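Local atomic coordinates of alpha-1,2-Mannosidase (Trichoderma reesei, PDB entry 1HCU), a protein that probably trims alpha-1,2-linked mannose residues from high-mannose N-glycans as a calcium-dependent family 47 glycosyl hydrolase. Residues L134-F148 / W185-Y197. Numbering follows the deposited sequence.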
ATOM      1  N   LEU A 134     -20.754  -2.581  -5.808  1.00  9.78           N
ATOM      2  CA  LEU A 134     -20.816  -3.827  -5.057  1.00 12.34           C
ATOM      3  C   LEU A 134     -21.093  -5.024  -5.960  1.00 14.99           C
ATOM      4  O   LEU A 134     -20.470  -6.076  -5.809  1.00 16.67           O
ATOM      5  CB  LEU A 134     -21.879  -3.741  -3.951  1.00  9.82           C
ATOM      6  CG  LEU A 134     -22.137  -5.001  -3.116  1.00  9.60           C
ATOM      7  CD1 LEU A 134     -20.830  -5.535  -2.551  1.00  9.16           C
ATOM      8  CD2 LEU A 134     -23.097  -4.670  -1.989  1.00  7.73           C
ATOM      9  N   ARG A 135     -22.015  -4.874  -6.907  1.00 15.94           N
ATOM     10  CA  ARG A 135     -22.322  -5.978  -7.812  1.00 16.73           C
ATOM     11  C   ARG A 135     -21.086  -6.376  -8.595  1.00 16.26           C
ATOM     12  O   ARG A 135     -20.765  -7.560  -8.703  1.00 17.85           O
ATOM     13  CB  ARG A 135     -23.441  -5.599  -8.789  1.00 17.87           C
ATOM     14  CG  ARG A 135     -24.810  -5.503  -8.156  1.00 20.31           C
ATOM     15  N   GLN A 136     -20.384  -5.386  -9.140  1.00 15.67           N
ATOM     16  CA  GLN A 136     -19.183  -5.677  -9.918  1.00 13.85           C
ATOM     17  C   GLN A 136     -18.083  -6.305  -9.060  1.00 13.66           C
ATOM     18  O   GLN A 136     -17.328  -7.146  -9.543  1.00 14.21           O
ATOM     19  CB  GLN A 136     -18.678  -4.402 -10.606  1.00 13.60           C
ATOM     20  CG  GLN A 136     -19.479  -4.000 -11.852  1.00 12.16           C
ATOM     21  CD  GLN A 136     -19.107  -4.807 -13.094  1.00 11.55           C
ATOM     22  OE1 GLN A 136     -18.731  -4.241 -14.119  1.00 16.40           O
ATOM     23  NE2 GLN A 136     -19.216  -6.123 -13.010  1.00  9.43           N
ATOM     24  N   ALA A 137     -18.006  -5.911  -7.789  1.00 13.41           N
ATOM     25  CA  ALA A 137     -16.992  -6.457  -6.882  1.00 13.98           C
ATOM     26  C   ALA A 137     -17.247  -7.948  -6.665  1.00 14.41           C
ATOM     27  O   ALA A 137     -16.327  -8.762  -6.702  1.00 15.90           O
ATOM     28  CB  ALA A 137     -17.027  -5.723  -5.549  1.00 13.09           C
ATOM     29  N   GLN A 138     -18.504  -8.303  -6.441  1.00 13.76           N
ATOM     30  CA  GLN A 138     -18.859  -9.695  -6.237  1.00 13.45           C
ATOM     31  C   GLN A 138     -18.614 -10.498  -7.517  1.00 11.70           C
ATOM     32  O   GLN A 138     -18.139 -11.627  -7.463  1.00 11.22           O
ATOM     33  CB  GLN A 138     -20.313  -9.798  -5.796  1.00 13.82           C
ATOM     34  CG  GLN A 138     -20.785 -11.214  -5.551  1.00 18.79           C
ATOM     35  CD  GLN A 138     -22.041 -11.255  -4.712  1.00 18.10           C
ATOM     36  OE1 GLN A 138     -22.919 -10.407  -4.852  1.00 18.78           O
ATOM     37  NE2 GLN A 138     -22.138 -12.248  -3.837  1.00 19.66           N
ATOM     38  N   THR A 139     -18.906  -9.901  -8.671  1.00 11.79           N
ATOM     39  CA  THR A 139     -18.677 -10.576  -9.946  1.00 11.11           C
ATOM     40  C   THR A 139     -17.185 -10.895 -10.091  1.00 12.55           C
ATOM     41  O   THR A 139     -16.813 -12.012 -10.468  1.00 15.13           O
ATOM     42  CB  THR A 139     -19.142  -9.699 -11.149  1.00 11.13           C
ATOM     43  OG1 THR A 139     -20.564  -9.533 -11.102  1.00 11.42           O
ATOM     44  CG2 THR A 139     -18.759 -10.347 -12.476  1.00 10.65           C
ATOM     45  N   LEU A 140     -16.337  -9.915  -9.782  1.00 11.66           N
ATOM     46  CA  LEU A 140     -14.888 -10.086  -9.860  1.00 10.98           C
ATOM     47  C   LEU A 140     -14.457 -11.204  -8.911  1.00 11.78           C
ATOM     48  O   LEU A 140     -13.732 -12.128  -9.293  1.00 11.90           O
ATOM     49  CB  LEU A 140     -14.171  -8.799  -9.440  1.00  9.15           C
ATOM     50  CG  LEU A 140     -12.897  -8.343 -10.161  1.00 13.05           C
ATOM     51  CD1 LEU A 140     -12.175  -7.312  -9.285  1.00 12.47           C
ATOM     52  CD2 LEU A 140     -11.980  -9.511 -10.462  1.00  9.68           C
ATOM     53  N   ALA A 141     -14.903 -11.108  -7.665  1.00 11.07           N
ATOM     54  CA  ALA A 141     -14.539 -12.096  -6.662  1.00 12.49           C
ATOM     55  C   ALA A 141     -14.992 -13.505  -7.028  1.00 12.24           C
ATOM     56  O   ALA A 141     -14.318 -14.472  -6.700  1.00 11.99           O
ATOM     57  CB  ALA A 141     -15.109 -11.704  -5.305  1.00 12.96           C
ATOM     58  N   ASN A 142     -16.126 -13.627  -7.710  1.00 12.73           N
ATOM     59  CA  ASN A 142     -16.603 -14.951  -8.085  1.00 13.97           C
ATOM     60  C   ASN A 142     -15.672 -15.631  -9.080  1.00 13.94           C
ATOM     61  O   ASN A 142     -15.709 -16.849  -9.235  1.00 16.72           O
ATOM     62  CB  ASN A 142     -18.033 -14.884  -8.637  1.00 12.29           C
ATOM     63  CG  ASN A 142     -19.072 -14.754  -7.533  1.00 11.85           C
ATOM     64  OD1 ASN A 142     -18.908 -15.315  -6.446  1.00 13.96           O
ATOM     65  ND2 ASN A 142     -20.147 -14.029  -7.806  1.00 10.69           N
ATOM     66  N   GLY A 143     -14.828 -14.850  -9.743  1.00 13.56           N
ATOM     67  CA  GLY A 143     -13.897 -15.436 -10.685  1.00 12.90           C
ATOM     68  C   GLY A 143     -12.579 -15.667  -9.976  1.00 13.28           C
ATOM     69  O   GLY A 143     -11.921 -16.700 -10.136  1.00 12.48           O
ATOM     70  N   LEU A 144     -12.198 -14.690  -9.171  1.00 12.05           N
ATOM     71  CA  LEU A 144     -10.956 -14.753  -8.425  1.00 12.50           C
ATOM     72  C   LEU A 144     -10.948 -15.924  -7.442  1.00 13.61           C
ATOM     73  O   LEU A 144      -9.906 -16.527  -7.194  1.00 13.00           O
ATOM     74  CB  LEU A 144     -10.751 -13.438  -7.670  1.00  9.90           C
ATOM     75  CG  LEU A 144      -9.686 -12.420  -8.114  1.00 10.73           C
ATOM     76  CD1 LEU A 144      -9.445 -12.427  -9.613  1.00  7.32           C
ATOM     77  CD2 LEU A 144     -10.144 -11.059  -7.636  1.00  5.82           C
ATOM     78  N   LYS A 145     -12.114 -16.268  -6.908  1.00 13.82           N
ATOM     79  CA  LYS A 145     -12.192 -17.340  -5.921  1.00 13.39           C
ATOM     80  C   LYS A 145     -11.629 -18.693  -6.350  1.00 13.28           C
ATOM     81  O   LYS A 145     -11.329 -19.530  -5.499  1.00 13.18           O
ATOM     82  CB  LYS A 145     -13.632 -17.505  -5.426  1.00 13.62           C
ATOM     83  CG  LYS A 145     -14.593 -18.126  -6.407  1.00 14.68           C
ATOM     84  CD  LYS A 145     -15.884 -18.493  -5.693  1.00 17.08           C
ATOM     85  CE  LYS A 145     -16.864 -19.169  -6.629  1.00 19.91           C
ATOM     86  NZ  LYS A 145     -18.109 -19.590  -5.913  1.00 25.31           N
ATOM     87  N   VAL A 146     -11.470 -18.910  -7.656  1.00 12.85           N
ATOM     88  CA  VAL A 146     -10.921 -20.180  -8.150  1.00 12.77           C
ATOM     89  C   VAL A 146      -9.486 -20.350  -7.630  1.00 13.80           C
ATOM     90  O   VAL A 146      -8.941 -21.455  -7.603  1.00 16.08           O
ATOM     91  CB  VAL A 146     -10.934 -20.249  -9.721  1.00 11.49           C
ATOM     92  CG1 VAL A 146      -9.818 -19.386 -10.322  1.00  8.19           C
ATOM     93  CG2 VAL A 146     -10.815 -21.693 -10.179  1.00  8.44           C
ATOM     94  N   ALA A 147      -8.896 -19.240  -7.203  1.00 12.17           N
ATOM     95  CA  ALA A 147      -7.544 -19.219  -6.663  1.00 11.58           C
ATOM     96  C   ALA A 147      -7.420 -20.084  -5.407  1.00 12.80           C
ATOM     97  O   ALA A 147      -6.350 -20.629  -5.117  1.00 12.13           O
ATOM     98  CB  ALA A 147      -7.148 -17.782  -6.334  1.00  8.57           C
ATOM     99  N   PHE A 148      -8.515 -20.203  -4.660  1.00 11.57           N
ATOM    100  CA  PHE A 148      -8.512 -20.990  -3.438  1.00 11.87           C
ATOM    101  C   PHE A 148      -8.808 -22.467  -3.622  1.00 14.00           C
ATOM    102  O   PHE A 148      -8.946 -23.190  -2.629  1.00 17.54           O
ATOM    103  CB  PHE A 148      -9.510 -20.423  -2.432  1.00 11.52           C
ATOM    104  CG  PHE A 148      -9.268 -18.989  -2.083  1.00 12.78           C
ATOM    105  CD1 PHE A 148      -9.861 -17.969  -2.821  1.00 10.82           C
ATOM    106  CD2 PHE A 148      -8.436 -18.654  -1.022  1.00 11.55           C
ATOM    107  CE1 PHE A 148      -9.631 -16.643  -2.505  1.00  9.92           C
ATOM    108  CE2 PHE A 148      -8.198 -17.328  -0.698  1.00 11.94           C
ATOM    109  CZ  PHE A 148      -8.800 -16.319  -1.443  1.00 12.16           C
ATOM    110  N   TRP A 185     -11.969  -9.432   1.250  1.00 15.88           N
ATOM    111  CA  TRP A 185     -12.852 -10.578   1.078  1.00 14.74           C
ATOM    112  C   TRP A 185     -13.813 -10.712   2.267  1.00 14.41           C
ATOM    113  O   TRP A 185     -14.958 -11.131   2.102  1.00 12.60           O
ATOM    114  CB  TRP A 185     -12.020 -11.850   0.874  1.00 13.59           C
ATOM    115  CG  TRP A 185     -11.487 -11.945  -0.537  1.00 15.45           C
ATOM    116  CD1 TRP A 185     -10.618 -11.082  -1.153  1.00 12.89           C
ATOM    117  CD2 TRP A 185     -11.867 -12.907  -1.527  1.00 14.48           C
ATOM    118  NE1 TRP A 185     -10.444 -11.448  -2.466  1.00 15.32           N
ATOM    119  CE2 TRP A 185     -11.198 -12.563  -2.725  1.00 14.12           C
ATOM    120  CE3 TRP A 185     -12.712 -14.025  -1.520  1.00 14.49           C
ATOM    121  CZ2 TRP A 185     -11.349 -13.300  -3.909  1.00 12.72           C
ATOM    122  CZ3 TRP A 185     -12.864 -14.759  -2.701  1.00 12.95           C
ATOM    123  CH2 TRP A 185     -12.183 -14.391  -3.875  1.00 10.82           C
ATOM    124  N   THR A 186     -13.353 -10.345   3.461  1.00 13.17           N
ATOM    125  CA  THR A 186     -14.218 -10.404   4.633  1.00 13.80           C
ATOM    126  C   THR A 186     -15.228  -9.267   4.506  1.00 12.92           C
ATOM    127  O   THR A 186     -16.403  -9.425   4.829  1.00 12.51           O
ATOM    128  CB  THR A 186     -13.424 -10.242   5.957  1.00 14.28           C
ATOM    129  OG1 THR A 186     -12.619 -11.409   6.179  1.00 16.57           O
ATOM    130  CG2 THR A 186     -14.375 -10.066   7.135  1.00 11.43           C
ATOM    131  N   ARG A 187     -14.761  -8.127   4.005  1.00 14.15           N
ATOM    132  CA  ARG A 187     -15.618  -6.960   3.807  1.00 13.58           C
ATOM    133  C   ARG A 187     -16.718  -7.316   2.808  1.00 14.47           C
ATOM    134  O   ARG A 187     -17.874  -6.950   2.989  1.00 16.23           O
ATOM    135  CB  ARG A 187     -14.792  -5.773   3.280  1.00 13.23           C
ATOM    136  CG  ARG A 187     -15.559  -4.457   3.204  1.00 11.90           C
ATOM    137  CD  ARG A 187     -16.148  -4.116   4.563  1.00 12.86           C
ATOM    138  NE  ARG A 187     -17.103  -3.010   4.524  1.00 12.23           N
ATOM    139  CZ  ARG A 187     -18.164  -2.915   5.326  1.00 14.11           C
ATOM    140  NH1 ARG A 187     -18.401  -3.869   6.222  1.00 11.77           N
ATOM    141  NH2 ARG A 187     -18.979  -1.865   5.247  1.00 11.03           N
ATOM    142  N   LEU A 188     -16.350  -8.042   1.758  1.00 15.12           N
ATOM    143  CA  LEU A 188     -17.319  -8.440   0.739  1.00 15.96           C
ATOM    144  C   LEU A 188     -18.413  -9.352   1.339  1.00 17.20           C
ATOM    145  O   LEU A 188     -19.598  -9.151   1.076  1.00 17.58           O
ATOM    146  CB  LEU A 188     -16.598  -9.148  -0.425  1.00 11.55           C
ATOM    147  CG  LEU A 188     -17.438  -9.501  -1.662  1.00  9.61           C
ATOM    148  CD1 LEU A 188     -18.014  -8.236  -2.265  1.00  6.99           C
ATOM    149  CD2 LEU A 188     -16.592 -10.234  -2.679  1.00  7.13           C
ATOM    150  N   SER A 189     -18.018 -10.345   2.140  1.00 16.29           N
ATOM    151  CA  SER A 189     -18.989 -11.245   2.766  1.00 16.48           C
ATOM    152  C   SER A 189     -19.959 -10.460   3.636  1.00 17.05           C
ATOM    153  O   SER A 189     -21.157 -10.724   3.639  1.00 17.08           O
ATOM    154  CB  SER A 189     -18.300 -12.290   3.650  1.00 13.55           C
ATOM    155  OG  SER A 189     -17.556 -13.214   2.886  1.00 16.21           O
ATOM    156  N   ASP A 190     -19.434  -9.502   4.386  1.00 17.19           N
ATOM    157  CA  ASP A 190     -20.281  -8.707   5.259  1.00 19.18           C
ATOM    158  C   ASP A 190     -21.259  -7.848   4.461  1.00 20.07           C
ATOM    159  O   ASP A 190     -22.396  -7.641   4.877  1.00 20.91           O
ATOM    160  CB  ASP A 190     -19.423  -7.819   6.164  1.00 18.33           C
ATOM    161  CG  ASP A 190     -18.788  -8.589   7.309  1.00 19.70           C
ATOM    162  OD1 ASP A 190     -18.029  -7.967   8.081  1.00 18.20           O
ATOM    163  OD2 ASP A 190     -19.051  -9.806   7.439  1.00 19.22           O
ATOM    164  N   LEU A 191     -20.813  -7.359   3.310  1.00 20.65           N
ATOM    165  CA  LEU A 191     -21.645  -6.512   2.459  1.00 19.96           C
ATOM    166  C   LEU A 191     -22.669  -7.299   1.646  1.00 20.18           C
ATOM    167  O   LEU A 191     -23.771  -6.812   1.404  1.00 19.35           O
ATOM    168  CB  LEU A 191     -20.752  -5.705   1.519  1.00 20.27           C
ATOM    169  CG  LEU A 191     -20.708  -4.185   1.696  1.00 23.26           C
ATOM    170  CD1 LEU A 191     -21.016  -3.789   3.127  1.00 23.10           C
ATOM    171  CD2 LEU A 191     -19.332  -3.681   1.265  1.00 20.53           C
ATOM    172  N   THR A 192     -22.303  -8.515   1.240  1.00 19.11           N
ATOM    173  CA  THR A 192     -23.182  -9.368   0.432  1.00 20.17           C
ATOM    174  C   THR A 192     -24.011 -10.373   1.233  1.00 20.00           C
ATOM    175  O   THR A 192     -25.056 -10.815   0.780  1.00 21.25           O
ATOM    176  CB  THR A 192     -22.381 -10.207  -0.591  1.00 20.00           C
ATOM    177  OG1 THR A 192     -21.516 -11.108   0.120  1.00 19.79           O
ATOM    178  CG2 THR A 192     -21.548  -9.314  -1.506  1.00 17.34           C
ATOM    179  N   GLY A 193     -23.532 -10.758   2.409  1.00 19.93           N
ATOM    180  CA  GLY A 193     -24.260 -11.734   3.200  1.00 17.82           C
ATOM    181  C   GLY A 193     -23.836 -13.151   2.851  1.00 18.48           C
ATOM    182  O   GLY A 193     -24.359 -14.114   3.403  1.00 19.60           O
ATOM    183  N   ASN A 194     -22.896 -13.273   1.919  1.00 17.79           N
ATOM    184  CA  ASN A 194     -22.377 -14.569   1.493  1.00 16.51           C
ATOM    185  C   ASN A 194     -21.050 -14.808   2.229  1.00 16.32           C
ATOM    186  O   ASN A 194     -20.033 -14.208   1.898  1.00 13.66           O
ATOM    187  CB  ASN A 194     -22.146 -14.565  -0.022  1.00 15.57           C
ATOM    188  CG  ASN A 194     -21.616 -15.887  -0.534  1.00 16.30           C
ATOM    189  OD1 ASN A 194     -21.331 -16.794   0.243  1.00 17.95           O
ATOM    190  ND2 ASN A 194     -21.479 -16.002  -1.851  1.00 20.07           N
ATOM    191  N   PRO A 195     -21.055 -15.696   3.238  1.00 17.17           N
ATOM    192  CA  PRO A 195     -19.892 -16.050   4.063  1.00 16.73           C
ATOM    193  C   PRO A 195     -18.709 -16.705   3.350  1.00 17.13           C
ATOM    194  O   PRO A 195     -17.584 -16.684   3.864  1.00 16.66           O
ATOM    195  CB  PRO A 195     -20.491 -16.981   5.125  1.00 19.09           C
ATOM    196  CG  PRO A 195     -21.912 -16.538   5.214  1.00 19.03           C
ATOM    197  CD  PRO A 195     -22.266 -16.355   3.757  1.00 18.67           C
ATOM    198  N   GLN A 196     -18.962 -17.291   2.180  1.00 16.14           N
ATOM    199  CA  GLN A 196     -17.915 -17.968   1.416  1.00 16.17           C
ATOM    200  C   GLN A 196     -16.633 -17.128   1.234  1.00 16.01           C
ATOM    201  O   GLN A 196     -15.532 -17.607   1.506  1.00 15.71           O
ATOM    202  CB  GLN A 196     -18.462 -18.397   0.044  1.00 16.43           C
ATOM    203  CG  GLN A 196     -17.493 -19.238  -0.807  1.00 22.00           C
ATOM    204  CD  GLN A 196     -17.891 -19.345  -2.305  1.00 26.24           C
ATOM    205  OE1 GLN A 196     -17.244 -20.065  -3.077  1.00 28.10           O
ATOM    206  NE2 GLN A 196     -18.941 -18.623  -2.712  1.00 26.34           N
ATOM    207  N   TYR A 197     -16.768 -15.878   0.801  1.00 14.74           N
ATOM    208  CA  TYR A 197     -15.602 -15.028   0.561  1.00 13.66           C
ATOM    209  C   TYR A 197     -14.650 -14.957   1.749  1.00 12.78           C
ATOM    210  O   TYR A 197     -13.460 -15.236   1.606  1.00 12.13           O
ATOM    211  CB  TYR A 197     -16.051 -13.623   0.138  1.00 13.74           C
ATOM    212  CG  TYR A 197     -17.017 -13.652  -1.027  1.00 13.18           C
ATOM    213  CD1 TYR A 197     -16.648 -14.218  -2.247  1.00 13.34           C
ATOM    214  CD2 TYR A 197     -18.330 -13.203  -0.879  1.00 14.54           C
ATOM    215  CE1 TYR A 197     -17.565 -14.347  -3.286  1.00 13.40           C
ATOM    216  CE2 TYR A 197     -19.255 -13.327  -1.913  1.00 13.61           C
ATOM    217  CZ  TYR A 197     -18.865 -13.906  -3.111  1.00 14.40           C
ATOM    218  OH  TYR A 197     -19.785 -14.091  -4.118  1.00 15.83           O
TER
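Y197 OH is held between two amide side chains from successive turns of helix 134-144. It donates to N142 OD1 at 2.8 Å and accepts from Q138 NE2 at 3.0 Å; the latter bond is nearly straight (164°) and lies in the amide plane of Q138. The Q138 chain, with CG trans to its backbone N (chi1 -180°) and extended beyond it, carries the amide to the hydroxyl, the two side chains crossing at about a right angle. Both amides meet the tyrosine at its ring edge, while L188 CD2 lies over the ring centre, 3.8 Å above its plane. L188 is also a knob in the hole formed by L134, A137, Q138 and A141, its CD2 coming within 3.4 Å of A141 CB. Toward the start of 134-148, L134 CD1 meets L188 CD1 and T192 CG2.

At the other end, W185 slots between A141 CB over one indole face and F148 CE1 over the opposite one, both offset toward the rim, with L144 CB at its edge. F148 makes an edge-to-face pair with the indole six-membered ring, centroids 5.1 Å apart and planes at 64°. K145 and Q196, both extended beyond CG, cross at about a right angle, and K145 NZ meets Q196 OE1 at 3.0 Å in the carbonyl plane, on a lone pair. N194 OD1 accepts from Q196 N, a capping bond at the turn that leads into the helix of Y197, just after G193 with its positive phi.

A phenylalanine in place of Y197 would probably leave Q138 NE2 and N142 OD1 without their shared partner and their amides freer to turn.

Thus helix 127-144 packs against helix 182-192 and the first turn of helix 196-209, joining helices of the (alpha/alpha)7 barrel typical of family 47 glycosyl hydrolases. Apolar and aromatic groups form the interior of the joint; within it the buried Y197 hydroxyl is satisfied as both donor and acceptor, and K145 with Q196 adds a polar link at the edge.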